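Local coordinates for prophage pi2 protein 01, integrase (Lactococcus lactis, PDB 3LYS) that probably binds DNA during prophage integration and recombination, this fragment being the helical core-binding domain of a tyrosine recombinase of the phage integrase family, at residues A[12-20]-A[29-37]; A[36-44]-A[59-67]. The protein carries 1 engineered substitution. All blocks are in the same frame, centred on the assembly; numbering follows the deposited sequence.

How the interactions relate
Both interactions belong to the N-terminal core-binding domain and share helix 26-42, whose successive parts take part in them; L36 and K37 lie in both sets of segments. Along the chain they are in series: interaction 1 pairs helix 8-19 with the earlier part of helix 26-42, then interaction 2 joins its C-terminal end to helix 53-64 and the loop after it. Their centres are about 15 Å apart. The first pairing is nearly antiparallel, the second close to perpendicular. F12 links them by packing against L39, while F75 of helix 69-88 touches both T35 and Y38. These contacts are consistent with one continuous helical core.

Interaction 1: residues A[12-20]-A[29-37]; sequences FKDWMELYK and YKGYEQTLK
An antiparallel helix pair of the core-binding domain packs F12, M16 and K20 of segment 12-20 against L36, Y32 and Y29 of helix 26-42. The local axes run at 170° with a closest approach of 10.2 Å, and 543 Å² of surface is buried. M16, a selenomethionine, is a knob in a hole formed by Y29, Y32, E33 and L36. Its first torsion (chi1 65°) sets CG between the backbone N and the carbonyl carbon, and the chain then bends at its last torsion. The terminal CE thereby meets both Y32 CB and the phenol end of Y29, while M16 SE lies 4.0 Å from L36 CB.

F12 enters one turn earlier. The edge of its ring lies near Y32 O, and F12 CZ is 3.6 Å from T35 CG2. That methyl faces F12, whereas T35 OG1 is hydrogen-bonded to R78 of helix 69-88, which also touches F12 and W15 through S82. The six-membered ring of W15 and the Y32 ring meet rim to rim, their centroids 6.0 Å apart. At the other end of the pair, the K20 chain folds at chi2 (68°) over one face of the Y32 ring, and K20 CG makes a CH-pi contact 3.8 Å from the centroid of that ring.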
ATOM      1  N   PHE A  12       6.569  -3.478   2.325  1.00 29.66           N
ATOM      2  CA  PHE A  12       6.503  -2.053   2.020  1.00 26.81           C
ATOM      3  C   PHE A  12       7.719  -1.320   2.567  1.00 24.89           C
ATOM      4  O   PHE A  12       8.343  -0.538   1.860  1.00 23.40           O
ATOM      5  CB  PHE A  12       5.209  -1.441   2.575  1.00 26.19           C
ATOM      6  CG  PHE A  12       4.958  -0.027   2.115  1.00 27.67           C
ATOM      7  CD1 PHE A  12       5.382   1.053   2.874  1.00 24.27           C
ATOM      8  CD2 PHE A  12       4.299   0.224   0.916  1.00 26.03           C
ATOM      9  CE1 PHE A  12       5.150   2.361   2.448  1.00 28.26           C
ATOM     10  CE2 PHE A  12       4.063   1.529   0.481  1.00 26.35           C
ATOM     11  CZ  PHE A  12       4.489   2.596   1.249  1.00 25.83           C
ATOM     12  N   LYS A  13       8.060  -1.577   3.825  1.00 30.97           N
ATOM     13  CA  LYS A  13       9.216  -0.929   4.442  1.00 34.32           C
ATOM     14  C   LYS A  13      10.452  -1.290   3.629  1.00 36.29           C
ATOM     15  O   LYS A  13      11.199  -0.413   3.212  1.00 38.64           O
ATOM     16  CB  LYS A  13       9.379  -1.401   5.887  1.00 35.48           C
ATOM     17  CG  LYS A  13      10.544  -0.774   6.637  1.00 41.07           C
ATOM     18  CD  LYS A  13      10.537  -1.185   8.117  1.00 39.97           C
ATOM     19  CE  LYS A  13      11.618  -0.456   8.916  1.00 42.98           C
ATOM     20  NZ  LYS A  13      13.008  -0.793   8.483  1.00 42.75           N
ATOM     21  N   ASP A  14      10.647  -2.588   3.408  1.00 34.85           N
ATOM     22  CA  ASP A  14      11.774  -3.115   2.633  1.00 36.75           C
ATOM     23  C   ASP A  14      11.900  -2.308   1.333  1.00 35.31           C
ATOM     24  O   ASP A  14      12.961  -1.770   1.020  1.00 33.33           O
ATOM     25  CB  ASP A  14      11.502  -4.605   2.338  1.00 41.21           C
ATOM     26  CG  ASP A  14      12.719  -5.355   1.811  1.00 44.37           C
ATOM     27  OD1 ASP A  14      13.351  -4.860   0.854  1.00 48.97           O
ATOM     28  OD2 ASP A  14      13.025  -6.453   2.342  1.00 43.68           O
ATOM     29  N   TRP A  15      10.789  -2.224   0.603  1.00 35.38           N
ATOM     30  CA  TRP A  15      10.692  -1.505  -0.666  1.00 35.46           C
ATOM     31  C   TRP A  15      11.052  -0.022  -0.553  1.00 39.30           C
ATOM     32  O   TRP A  15      11.999   0.449  -1.194  1.00 39.51           O
ATOM     33  CB  TRP A  15       9.268  -1.627  -1.228  1.00 35.06           C
ATOM     34  CG  TRP A  15       9.047  -0.883  -2.513  1.00 33.05           C
ATOM     35  CD1 TRP A  15       9.481  -1.248  -3.739  1.00 32.98           C
ATOM     36  CD2 TRP A  15       8.404   0.399  -2.673  1.00 32.14           C
ATOM     37  NE1 TRP A  15       9.163  -0.276  -4.661  1.00 36.06           N
ATOM     38  CE2 TRP A  15       8.502   0.745  -4.033  1.00 31.26           C
ATOM     39  CE3 TRP A  15       7.764   1.286  -1.796  1.00 28.15           C
ATOM     40  CZ2 TRP A  15       7.982   1.939  -4.546  1.00 28.14           C
ATOM     41  CZ3 TRP A  15       7.247   2.475  -2.305  1.00 27.56           C
ATOM     42  CH2 TRP A  15       7.362   2.788  -3.670  1.00 28.14           C
HETATM   43  N   MSE A  16      10.301   0.715   0.263  1.00 41.83           N
HETATM   44  CA  MSE A  16      10.525   2.152   0.423  1.00 43.75           C
HETATM   45  C   MSE A  16      11.957   2.518   0.751  1.00 41.19           C
HETATM   46  O   MSE A  16      12.485   3.490   0.217  1.00 42.61           O
HETATM   47  CB  MSE A  16       9.581   2.720   1.492  1.00 47.78           C
HETATM   48  CG  MSE A  16       9.792   2.197   2.920  1.00 55.03           C
HETATM   49 SE   MSE A  16       8.481   2.885   4.243  1.00 55.08          SE
HETATM   50  CE  MSE A  16       9.029   4.718   4.301  1.00 65.23           C
ATOM     51  N   GLU A  17      12.583   1.741   1.628  1.00 40.94           N
ATOM     52  CA  GLU A  17      13.962   2.008   2.017  1.00 40.50           C
ATOM     53  C   GLU A  17      14.930   1.709   0.881  1.00 39.86           C
ATOM     54  O   GLU A  17      16.075   2.132   0.924  1.00 41.85           O
ATOM     55  CB  GLU A  17      14.347   1.194   3.255  1.00 39.90           C
ATOM     56  CG  GLU A  17      13.506   1.518   4.477  1.00 44.12           C
ATOM     57  CD  GLU A  17      13.993   0.812   5.723  1.00 45.52           C
ATOM     58  OE1 GLU A  17      14.543  -0.305   5.592  1.00 44.44           O
ATOM     59  OE2 GLU A  17      13.813   1.368   6.827  1.00 44.77           O
ATOM     60  N   LEU A  18      14.472   0.991  -0.138  1.00 37.71           N
ATOM     61  CA  LEU A  18      15.329   0.678  -1.268  1.00 33.13           C
ATOM     62  C   LEU A  18      15.239   1.692  -2.383  1.00 34.83           C
ATOM     63  O   LEU A  18      16.242   2.272  -2.790  1.00 35.07           O
ATOM     64  CB  LEU A  18      14.987  -0.678  -1.856  1.00 31.80           C
ATOM     65  CG  LEU A  18      15.664  -1.869  -1.216  1.00 32.15           C
ATOM     66  CD1 LEU A  18      15.206  -3.127  -1.913  1.00 33.11           C
ATOM     67  CD2 LEU A  18      17.161  -1.722  -1.326  1.00 31.92           C
ATOM     68  N   TYR A  19      14.028   1.910  -2.874  1.00 35.63           N
ATOM     69  CA  TYR A  19      13.828   2.815  -3.993  1.00 38.89           C
ATOM     70  C   TYR A  19      13.377   4.222  -3.653  1.00 39.87           C
ATOM     71  O   TYR A  19      13.330   5.079  -4.532  1.00 41.16           O
ATOM     72  CB  TYR A  19      12.825   2.197  -4.968  1.00 37.85           C
ATOM     73  CG  TYR A  19      13.137   0.766  -5.362  1.00 41.91           C
ATOM     74  CD1 TYR A  19      13.044  -0.271  -4.436  1.00 46.46           C
ATOM     75  CD2 TYR A  19      13.524   0.447  -6.662  1.00 41.15           C
ATOM     76  CE1 TYR A  19      13.335  -1.600  -4.791  1.00 48.95           C
ATOM     77  CE2 TYR A  19      13.817  -0.880  -7.036  1.00 44.66           C
ATOM     78  CZ  TYR A  19      13.721  -1.901  -6.094  1.00 46.78           C
ATOM     79  OH  TYR A  19      14.016  -3.211  -6.432  1.00 39.37           O
ATOM     80  N   LYS A  20      13.052   4.477  -2.393  1.00 39.27           N
ATOM     81  CA  LYS A  20      12.573   5.805  -2.031  1.00 41.73           C
ATOM     82  C   LYS A  20      13.468   6.575  -1.069  1.00 43.06           C
ATOM     83  O   LYS A  20      13.802   7.739  -1.305  1.00 38.28           O
ATOM     84  CB  LYS A  20      11.169   5.686  -1.436  1.00 41.80           C
ATOM     85  CG  LYS A  20      10.126   6.469  -2.198  1.00 40.32           C
ATOM     86  CD  LYS A  20       9.871   5.879  -3.568  1.00 35.12           C
ATOM     87  CE  LYS A  20       9.010   6.814  -4.384  1.00 34.00           C
ATOM     88  NZ  LYS A  20       8.616   6.194  -5.668  1.00 38.32           N
ATOM     89  N   TYR A  29       9.173  11.708   2.122  1.00 45.21           N
ATOM     90  CA  TYR A  29       9.411  10.376   2.641  1.00 45.54           C
ATOM     91  C   TYR A  29       8.519  10.146   3.853  1.00 47.27           C
ATOM     92  O   TYR A  29       8.147   9.014   4.162  1.00 48.13           O
ATOM     93  CB  TYR A  29      10.875  10.209   3.044  1.00 38.68           C
ATOM     94  CG  TYR A  29      11.259   8.792   3.418  1.00 33.83           C
ATOM     95  CD1 TYR A  29      11.328   7.791   2.455  1.00 32.93           C
ATOM     96  CD2 TYR A  29      11.584   8.461   4.730  1.00 35.35           C
ATOM     97  CE1 TYR A  29      11.720   6.492   2.784  1.00 31.96           C
ATOM     98  CE2 TYR A  29      11.982   7.166   5.071  1.00 33.98           C
ATOM     99  CZ  TYR A  29      12.049   6.190   4.093  1.00 32.36           C
ATOM    100  OH  TYR A  29      12.474   4.930   4.436  1.00 26.53           O
ATOM    101  N   LYS A  30       8.178  11.227   4.543  1.00 48.12           N
ATOM    102  CA  LYS A  30       7.327  11.129   5.716  1.00 46.80           C
ATOM    103  C   LYS A  30       6.055  10.385   5.335  1.00 45.70           C
ATOM    104  O   LYS A  30       5.543   9.574   6.105  1.00 40.80           O
ATOM    105  CB  LYS A  30       6.979  12.530   6.228  1.00 55.30           C
ATOM    106  CG  LYS A  30       8.108  13.257   6.974  1.00 63.10           C
ATOM    107  CD  LYS A  30       8.382  12.610   8.336  1.00 67.34           C
ATOM    108  CE  LYS A  30       9.284  13.471   9.223  1.00 67.71           C
ATOM    109  NZ  LYS A  30       8.696  14.819   9.512  1.00 65.30           N
ATOM    110  N   GLY A  31       5.564  10.664   4.130  1.00 45.32           N
ATOM    111  CA  GLY A  31       4.348  10.039   3.644  1.00 45.59           C
ATOM    112  C   GLY A  31       4.434   8.530   3.609  1.00 46.37           C
ATOM    113  O   GLY A  31       3.512   7.831   4.039  1.00 49.57           O
ATOM    114  N   TYR A  32       5.542   8.022   3.087  1.00 43.56           N
ATOM    115  CA  TYR A  32       5.734   6.585   3.005  1.00 42.29           C
ATOM    116  C   TYR A  32       5.836   5.975   4.398  1.00 41.31           C
ATOM    117  O   TYR A  32       5.381   4.856   4.625  1.00 41.29           O
ATOM    118  CB  TYR A  32       6.986   6.261   2.184  1.00 42.44           C
ATOM    119  CG  TYR A  32       6.845   6.588   0.709  1.00 41.42           C
ATOM    120  CD1 TYR A  32       6.809   7.916   0.262  1.00 39.64           C
ATOM    121  CD2 TYR A  32       6.718   5.572  -0.240  1.00 39.03           C
ATOM    122  CE1 TYR A  32       6.648   8.219  -1.092  1.00 34.93           C
ATOM    123  CE2 TYR A  32       6.553   5.868  -1.593  1.00 37.32           C
ATOM    124  CZ  TYR A  32       6.521   7.191  -2.006  1.00 36.43           C
ATOM    125  OH  TYR A  32       6.368   7.488  -3.336  1.00 36.61           O
ATOM    126  N   GLU A  33       6.419   6.708   5.336  1.00 38.57           N
ATOM    127  CA  GLU A  33       6.542   6.183   6.684  1.00 39.91           C
ATOM    128  C   GLU A  33       5.149   6.061   7.281  1.00 39.41           C
ATOM    129  O   GLU A  33       4.859   5.104   8.000  1.00 33.91           O
ATOM    130  CB  GLU A  33       7.403   7.108   7.533  1.00 42.65           C
ATOM    131  CG  GLU A  33       8.652   7.591   6.835  1.00 45.38           C
ATOM    132  CD  GLU A  33       9.722   8.035   7.809  1.00 48.21           C
ATOM    133  OE1 GLU A  33      10.373   7.153   8.426  1.00 46.40           O
ATOM    134  OE2 GLU A  33       9.905   9.268   7.966  1.00 47.30           O
ATOM    135  N   GLN A  34       4.293   7.034   6.966  1.00 40.09           N
ATOM    136  CA  GLN A  34       2.907   7.058   7.447  1.00 40.00           C
ATOM    137  C   GLN A  34       2.141   5.905   6.825  1.00 35.27           C
ATOM    138  O   GLN A  34       1.468   5.132   7.505  1.00 31.08           O
ATOM    139  CB  GLN A  34       2.219   8.373   7.062  1.00 44.81           C
ATOM    140  CG  GLN A  34       0.772   8.462   7.531  1.00 52.64           C
ATOM    141  CD  GLN A  34       0.636   8.350   9.050  1.00 56.95           C
ATOM    142  OE1 GLN A  34       0.962   9.280   9.790  1.00 58.07           O
ATOM    143  NE2 GLN A  34       0.167   7.196   9.516  1.00 56.35           N
ATOM    144  N   THR A  35       2.243   5.807   5.512  1.00 36.42           N
ATOM    145  CA  THR A  35       1.575   4.742   4.794  1.00 37.52           C
ATOM    146  C   THR A  35       2.021   3.399   5.371  1.00 34.49           C
ATOM    147  O   THR A  35       1.221   2.477   5.496  1.00 30.61           O
ATOM    148  CB  THR A  35       1.899   4.845   3.306  1.00 36.39           C
ATOM    149  OG1 THR A  35       1.351   6.067   2.798  1.00 34.97           O
ATOM    150  CG2 THR A  35       1.312   3.677   2.551  1.00 39.71           C
ATOM    151  N   LEU A  36       3.299   3.302   5.724  1.00 32.87           N
ATOM    152  CA  LEU A  36       3.833   2.087   6.310  1.00 34.54           C
ATOM    153  C   LEU A  36       3.081   1.819   7.603  1.00 37.14           C
ATOM    154  O   LEU A  36       2.546   0.739   7.810  1.00 37.11           O
ATOM    155  CB  LEU A  36       5.321   2.246   6.615  1.00 34.43           C
ATOM    156  CG  LEU A  36       5.900   1.247   7.624  1.00 35.02           C
ATOM    157  CD1 LEU A  36       5.791  -0.165   7.085  1.00 29.28           C
ATOM    158  CD2 LEU A  36       7.343   1.598   7.918  1.00 36.41           C
ATOM    159  N   LYS A  37       3.060   2.817   8.475  1.00 38.70           N
ATOM    160  CA  LYS A  37       2.371   2.730   9.761  1.00 40.19           C
ATOM    161  C   LYS A  37       0.943   2.251   9.539  1.00 37.56           C
ATOM    162  O   LYS A  37       0.509   1.253  10.115  1.00 32.50           O
ATOM    163  CB  LYS A  37       2.372   4.113  10.426  1.00 50.90           C
ATOM    164  CG  LYS A  37       1.821   4.186  11.847  1.00 60.14           C
ATOM    165  CD  LYS A  37       2.040   5.583  12.463  1.00 64.53           C
ATOM    166  CE  LYS A  37       1.499   5.658  13.892  1.00 64.26           C
ATOM    167  NZ  LYS A  37       1.835   6.935  14.577  1.00 62.68           N
TER

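Interaction 2: residues A[36-44]-A[59-67]; sequences LKYLKTYMP and ALNKFAETH
Y42 OH is held by two groups from the loop after helix 53-64. H67 NE2 donates to Y42 OH over 3.0 Å, with the oxygen in the plane of the imidazole but a bent N-H...O angle of 136°. T66 OG1 adds a weak hydrogen bond at 3.3 Å from Y42 OH, in which either hydroxyl could be the donor.

Y38, Y42, F63 and H67 form an aromatic cluster. With CG anti to the backbone N (chi1 -178°), the F63 ring reaches both tyrosines. It presents its edge to the Y38 face in a T-shaped pair, the centroids 4.8 Å apart and the planes nearly perpendicular, with CE2 over the centre of the tyrosine ring. Against Y42 the F63 ring is oblique, F63 CD2 lying over one face of the tyrosine, toward its rim, 3.4 Å from Y42 CE2. H67 covers a face of F63 with CD2, which lies over the centre of the phenyl ring, and its CE1 approaches Y38 OH. K62 CG meets the edge of the Y42 ring, while M43 CG touches A59 CB.

The local segments of helices 26-42 and 53-64 run close to perpendicular, at 106°. Helix 69-88 adds F75, whose ring lies nearly parallel to that of F63, and helix 8-19 reaches M43 through I8.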
ATOM      1  N   LEU A  36       3.299   3.302   5.724  1.00 32.87           N
ATOM      2  CA  LEU A  36       3.833   2.087   6.310  1.00 34.54           C
ATOM      3  C   LEU A  36       3.081   1.819   7.603  1.00 37.14           C
ATOM      4  O   LEU A  36       2.546   0.739   7.810  1.00 37.11           O
ATOM      5  CB  LEU A  36       5.321   2.246   6.615  1.00 34.43           C
ATOM      6  CG  LEU A  36       5.900   1.247   7.624  1.00 35.02           C
ATOM      7  CD1 LEU A  36       5.791  -0.165   7.085  1.00 29.28           C
ATOM      8  CD2 LEU A  36       7.343   1.598   7.918  1.00 36.41           C
ATOM      9  N   LYS A  37       3.060   2.817   8.475  1.00 38.70           N
ATOM     10  CA  LYS A  37       2.371   2.730   9.761  1.00 40.19           C
ATOM     11  C   LYS A  37       0.943   2.251   9.539  1.00 37.56           C
ATOM     12  O   LYS A  37       0.509   1.253  10.115  1.00 32.50           O
ATOM     13  CB  LYS A  37       2.372   4.113  10.426  1.00 50.90           C
ATOM     14  CG  LYS A  37       1.821   4.186  11.847  1.00 60.14           C
ATOM     15  CD  LYS A  37       2.040   5.583  12.463  1.00 64.53           C
ATOM     16  CE  LYS A  37       1.499   5.658  13.892  1.00 64.26           C
ATOM     17  NZ  LYS A  37       1.835   6.935  14.577  1.00 62.68           N
ATOM     18  N   TYR A  38       0.216   2.981   8.700  1.00 36.41           N
ATOM     19  CA  TYR A  38      -1.160   2.629   8.371  1.00 35.87           C
ATOM     20  C   TYR A  38      -1.235   1.160   8.009  1.00 34.20           C
ATOM     21  O   TYR A  38      -2.046   0.412   8.546  1.00 34.14           O
ATOM     22  CB  TYR A  38      -1.646   3.459   7.181  1.00 32.41           C
ATOM     23  CG  TYR A  38      -2.035   4.876   7.518  1.00 29.25           C
ATOM     24  CD1 TYR A  38      -1.930   5.876   6.575  1.00 29.17           C
ATOM     25  CD2 TYR A  38      -2.563   5.208   8.766  1.00 32.34           C
ATOM     26  CE1 TYR A  38      -2.345   7.168   6.845  1.00 25.36           C
ATOM     27  CE2 TYR A  38      -2.986   6.509   9.046  1.00 28.55           C
ATOM     28  CZ  TYR A  38      -2.870   7.481   8.062  1.00 26.25           C
ATOM     29  OH  TYR A  38      -3.312   8.766   8.268  1.00 31.10           O
ATOM     30  N   LEU A  39      -0.372   0.756   7.091  1.00 32.28           N
ATOM     31  CA  LEU A  39      -0.334  -0.621   6.655  1.00 31.28           C
ATOM     32  C   LEU A  39      -0.232  -1.583   7.841  1.00 30.15           C
ATOM     33  O   LEU A  39      -0.939  -2.579   7.891  1.00 33.01           O
ATOM     34  CB  LEU A  39       0.838  -0.823   5.699  1.00 28.40           C
ATOM     35  CG  LEU A  39       0.601  -1.693   4.469  1.00 26.69           C
ATOM     36  CD1 LEU A  39      -0.625  -1.237   3.716  1.00 27.87           C
ATOM     37  CD2 LEU A  39       1.820  -1.622   3.577  1.00 34.05           C
ATOM     38  N   LYS A  40       0.623  -1.281   8.808  1.00 31.75           N
ATOM     39  CA  LYS A  40       0.782  -2.168   9.951  1.00 34.62           C
ATOM     40  C   LYS A  40      -0.500  -2.316  10.749  1.00 35.45           C
ATOM     41  O   LYS A  40      -0.775  -3.370  11.331  1.00 36.01           O
ATOM     42  CB  LYS A  40       1.913  -1.674  10.860  1.00 31.91           C
ATOM     43  CG  LYS A  40       3.294  -1.722  10.238  1.00 25.00           C
ATOM     44  CD  LYS A  40       4.345  -1.374  11.269  1.00 23.85           C
ATOM     45  CE  LYS A  40       5.745  -1.437  10.679  1.00 36.24           C
ATOM     46  NZ  LYS A  40       6.787  -1.039  11.672  1.00 41.39           N
ATOM     47  N   THR A  41      -1.286  -1.249  10.765  1.00 39.87           N
ATOM     48  CA  THR A  41      -2.558  -1.214  11.493  1.00 42.01           C
ATOM     49  C   THR A  41      -3.660  -1.970  10.736  1.00 43.42           C
ATOM     50  O   THR A  41      -4.021  -3.087  11.097  1.00 45.32           O
ATOM     51  CB  THR A  41      -3.019   0.245  11.702  1.00 42.30           C
ATOM     52  OG1 THR A  41      -1.977   0.986  12.348  1.00 42.07           O
ATOM     53  CG2 THR A  41      -4.258   0.287  12.555  1.00 38.83           C
ATOM     54  N   TYR A  42      -4.177  -1.350   9.680  1.00 40.25           N
ATOM     55  CA  TYR A  42      -5.235  -1.940   8.882  1.00 36.07           C
ATOM     56  C   TYR A  42      -4.936  -3.306   8.290  1.00 36.76           C
ATOM     57  O   TYR A  42      -5.846  -4.103   8.072  1.00 39.67           O
ATOM     58  CB  TYR A  42      -5.623  -0.979   7.780  1.00 30.11           C
ATOM     59  CG  TYR A  42      -6.256   0.259   8.327  1.00 31.64           C
ATOM     60  CD1 TYR A  42      -7.632   0.353   8.458  1.00 30.31           C
ATOM     61  CD2 TYR A  42      -5.482   1.331   8.732  1.00 31.89           C
ATOM     62  CE1 TYR A  42      -8.223   1.485   8.970  1.00 37.51           C
ATOM     63  CE2 TYR A  42      -6.061   2.468   9.250  1.00 38.00           C
ATOM     64  CZ  TYR A  42      -7.433   2.541   9.364  1.00 38.57           C
ATOM     65  OH  TYR A  42      -8.030   3.676   9.849  1.00 46.76           O
HETATM   66  N   MSE A  43      -3.670  -3.587   8.024  1.00 38.62           N
HETATM   67  CA  MSE A  43      -3.301  -4.874   7.453  1.00 42.47           C
HETATM   68  C   MSE A  43      -2.186  -5.505   8.244  1.00 47.44           C
HETATM   69  O   MSE A  43      -1.028  -5.449   7.846  1.00 51.52           O
HETATM   70  CB  MSE A  43      -2.852  -4.708   6.011  1.00 38.69           C
HETATM   71  CG  MSE A  43      -3.974  -4.385   5.060  1.00 44.71           C
HETATM   72 SE   MSE A  43      -3.321  -4.230   3.258  1.00 47.66          SE
HETATM   73  CE  MSE A  43      -2.998  -6.090   2.881  1.00 49.96           C
ATOM     74  N   PRO A  44      -2.522  -6.129   9.375  1.00 51.89           N
ATOM     75  CA  PRO A  44      -1.532  -6.778  10.232  1.00 56.18           C
ATOM     76  C   PRO A  44      -0.733  -7.885   9.548  1.00 57.80           C
ATOM     77  O   PRO A  44       0.061  -7.628   8.638  1.00 62.29           O
ATOM     78  CB  PRO A  44      -2.375  -7.302  11.387  1.00 56.42           C
ATOM     79  CG  PRO A  44      -3.642  -7.657  10.702  1.00 59.40           C
ATOM     80  CD  PRO A  44      -3.881  -6.435   9.842  1.00 55.41           C
ATOM     81  N   ALA A  59     -10.040  -3.318   2.874  1.00 25.57           N
ATOM     82  CA  ALA A  59      -9.100  -2.645   3.766  1.00 20.23           C
ATOM     83  C   ALA A  59      -9.208  -1.152   3.466  1.00 23.47           C
ATOM     84  O   ALA A  59      -9.255  -0.320   4.368  1.00 26.14           O
ATOM     85  CB  ALA A  59      -7.673  -3.123   3.518  1.00  3.82           C
ATOM     86  N   LEU A  60      -9.262  -0.819   2.183  1.00 23.65           N
ATOM     87  CA  LEU A  60      -9.366   0.557   1.767  1.00 23.49           C
ATOM     88  C   LEU A  60     -10.648   1.187   2.274  1.00 26.56           C
ATOM     89  O   LEU A  60     -10.635   2.336   2.702  1.00 29.19           O
ATOM     90  CB  LEU A  60      -9.302   0.642   0.250  1.00 26.16           C
ATOM     91  CG  LEU A  60      -8.106   1.407  -0.325  1.00 26.20           C
ATOM     92  CD1 LEU A  60      -6.808   0.823   0.164  1.00 28.91           C
ATOM     93  CD2 LEU A  60      -8.163   1.355  -1.829  1.00 25.09           C
ATOM     94  N   ASN A  61     -11.758   0.452   2.233  1.00 27.95           N
ATOM     95  CA  ASN A  61     -13.025   1.000   2.721  1.00 31.44           C
ATOM     96  C   ASN A  61     -12.936   1.288   4.216  1.00 31.54           C
ATOM     97  O   ASN A  61     -13.189   2.410   4.648  1.00 33.21           O
ATOM     98  CB  ASN A  61     -14.188   0.037   2.446  1.00 34.57           C
ATOM     99  CG  ASN A  61     -14.595   0.008   0.975  1.00 37.38           C
ATOM    100  OD1 ASN A  61     -15.019   1.015   0.396  1.00 40.79           O
ATOM    101  ND2 ASN A  61     -14.467  -1.155   0.367  1.00 38.82           N
ATOM    102  N   LYS A  62     -12.565   0.280   4.998  1.00 30.54           N
ATOM    103  CA  LYS A  62     -12.446   0.443   6.443  1.00 29.09           C
ATOM    104  C   LYS A  62     -11.647   1.714   6.746  1.00 27.70           C
ATOM    105  O   LYS A  62     -11.977   2.474   7.651  1.00 25.89           O
ATOM    106  CB  LYS A  62     -11.766  -0.803   7.044  1.00 29.55           C
ATOM    107  CG  LYS A  62     -11.510  -0.799   8.560  1.00 30.23           C
ATOM    108  CD  LYS A  62     -12.788  -0.608   9.368  1.00 33.43           C
ATOM    109  CE  LYS A  62     -13.851  -1.656   9.030  1.00 36.03           C
ATOM    110  NZ  LYS A  62     -15.165  -1.379   9.695  1.00 31.50           N
ATOM    111  N   PHE A  63     -10.609   1.956   5.961  1.00 29.50           N
ATOM    112  CA  PHE A  63      -9.763   3.123   6.153  1.00 31.47           C
ATOM    113  C   PHE A  63     -10.508   4.425   5.860  1.00 31.62           C
ATOM    114  O   PHE A  63     -10.367   5.416   6.579  1.00 27.88           O
ATOM    115  CB  PHE A  63      -8.530   2.985   5.248  1.00 30.12           C
ATOM    116  CG  PHE A  63      -7.530   4.104   5.386  1.00 33.46           C
ATOM    117  CD1 PHE A  63      -7.717   5.324   4.722  1.00 32.45           C
ATOM    118  CD2 PHE A  63      -6.402   3.942   6.181  1.00 28.26           C
ATOM    119  CE1 PHE A  63      -6.792   6.364   4.850  1.00 28.51           C
ATOM    120  CE2 PHE A  63      -5.479   4.974   6.311  1.00 28.51           C
ATOM    121  CZ  PHE A  63      -5.677   6.191   5.643  1.00 25.68           C
ATOM    122  N   ALA A  64     -11.312   4.412   4.806  1.00 32.92           N
ATOM    123  CA  ALA A  64     -12.046   5.601   4.405  1.00 39.35           C
ATOM    124  C   ALA A  64     -13.070   6.092   5.423  1.00 41.74           C
ATOM    125  O   ALA A  64     -13.438   7.270   5.418  1.00 45.04           O
ATOM    126  CB  ALA A  64     -12.724   5.364   3.075  1.00 36.80           C
ATOM    127  N   GLU A  65     -13.532   5.208   6.298  1.00 38.43           N
ATOM    128  CA  GLU A  65     -14.522   5.621   7.271  1.00 36.41           C
ATOM    129  C   GLU A  65     -13.926   6.300   8.502  1.00 37.89           C
ATOM    130  O   GLU A  65     -14.582   6.401   9.532  1.00 39.00           O
ATOM    131  CB  GLU A  65     -15.395   4.430   7.675  1.00 34.37           C
ATOM    132  CG  GLU A  65     -14.625   3.211   8.123  1.00 34.33           C
ATOM    133  CD  GLU A  65     -15.520   2.017   8.452  1.00 33.35           C
ATOM    134  OE1 GLU A  65     -16.185   1.489   7.540  1.00 26.18           O
ATOM    135  OE2 GLU A  65     -15.560   1.612   9.631  1.00 35.19           O
ATOM    136  N   THR A  66     -12.690   6.779   8.389  1.00 37.12           N
ATOM    137  CA  THR A  66     -12.023   7.475   9.492  1.00 37.33           C
ATOM    138  C   THR A  66     -10.934   8.385   8.948  1.00 37.04           C
ATOM    139  O   THR A  66     -10.134   8.930   9.704  1.00 35.23           O
ATOM    140  CB  THR A  66     -11.363   6.488  10.511  1.00 38.35           C
ATOM    141  OG1 THR A  66     -10.841   5.342   9.818  1.00 43.95           O
ATOM    142  CG2 THR A  66     -12.363   6.047  11.568  1.00 34.55           C
ATOM    143  N   HIS A  67     -10.912   8.545   7.632  1.00 36.03           N
ATOM    144  CA  HIS A  67      -9.915   9.382   6.983  1.00 39.27           C
ATOM    145  C   HIS A  67     -10.540  10.123   5.821  1.00 42.60           C
ATOM    146  O   HIS A  67     -11.522   9.658   5.236  1.00 43.34           O
ATOM    147  CB  HIS A  67      -8.773   8.515   6.468  1.00 42.19           C
ATOM    148  CG  HIS A  67      -8.026   7.815   7.552  1.00 43.38           C
ATOM    149  ND1 HIS A  67      -7.043   8.435   8.290  1.00 45.13           N
ATOM    150  CD2 HIS A  67      -8.164   6.574   8.074  1.00 41.75           C
ATOM    151  CE1 HIS A  67      -6.608   7.607   9.224  1.00 42.32           C
ATOM    152  NE2 HIS A  67      -7.272   6.471   9.115  1.00 43.25           N
TER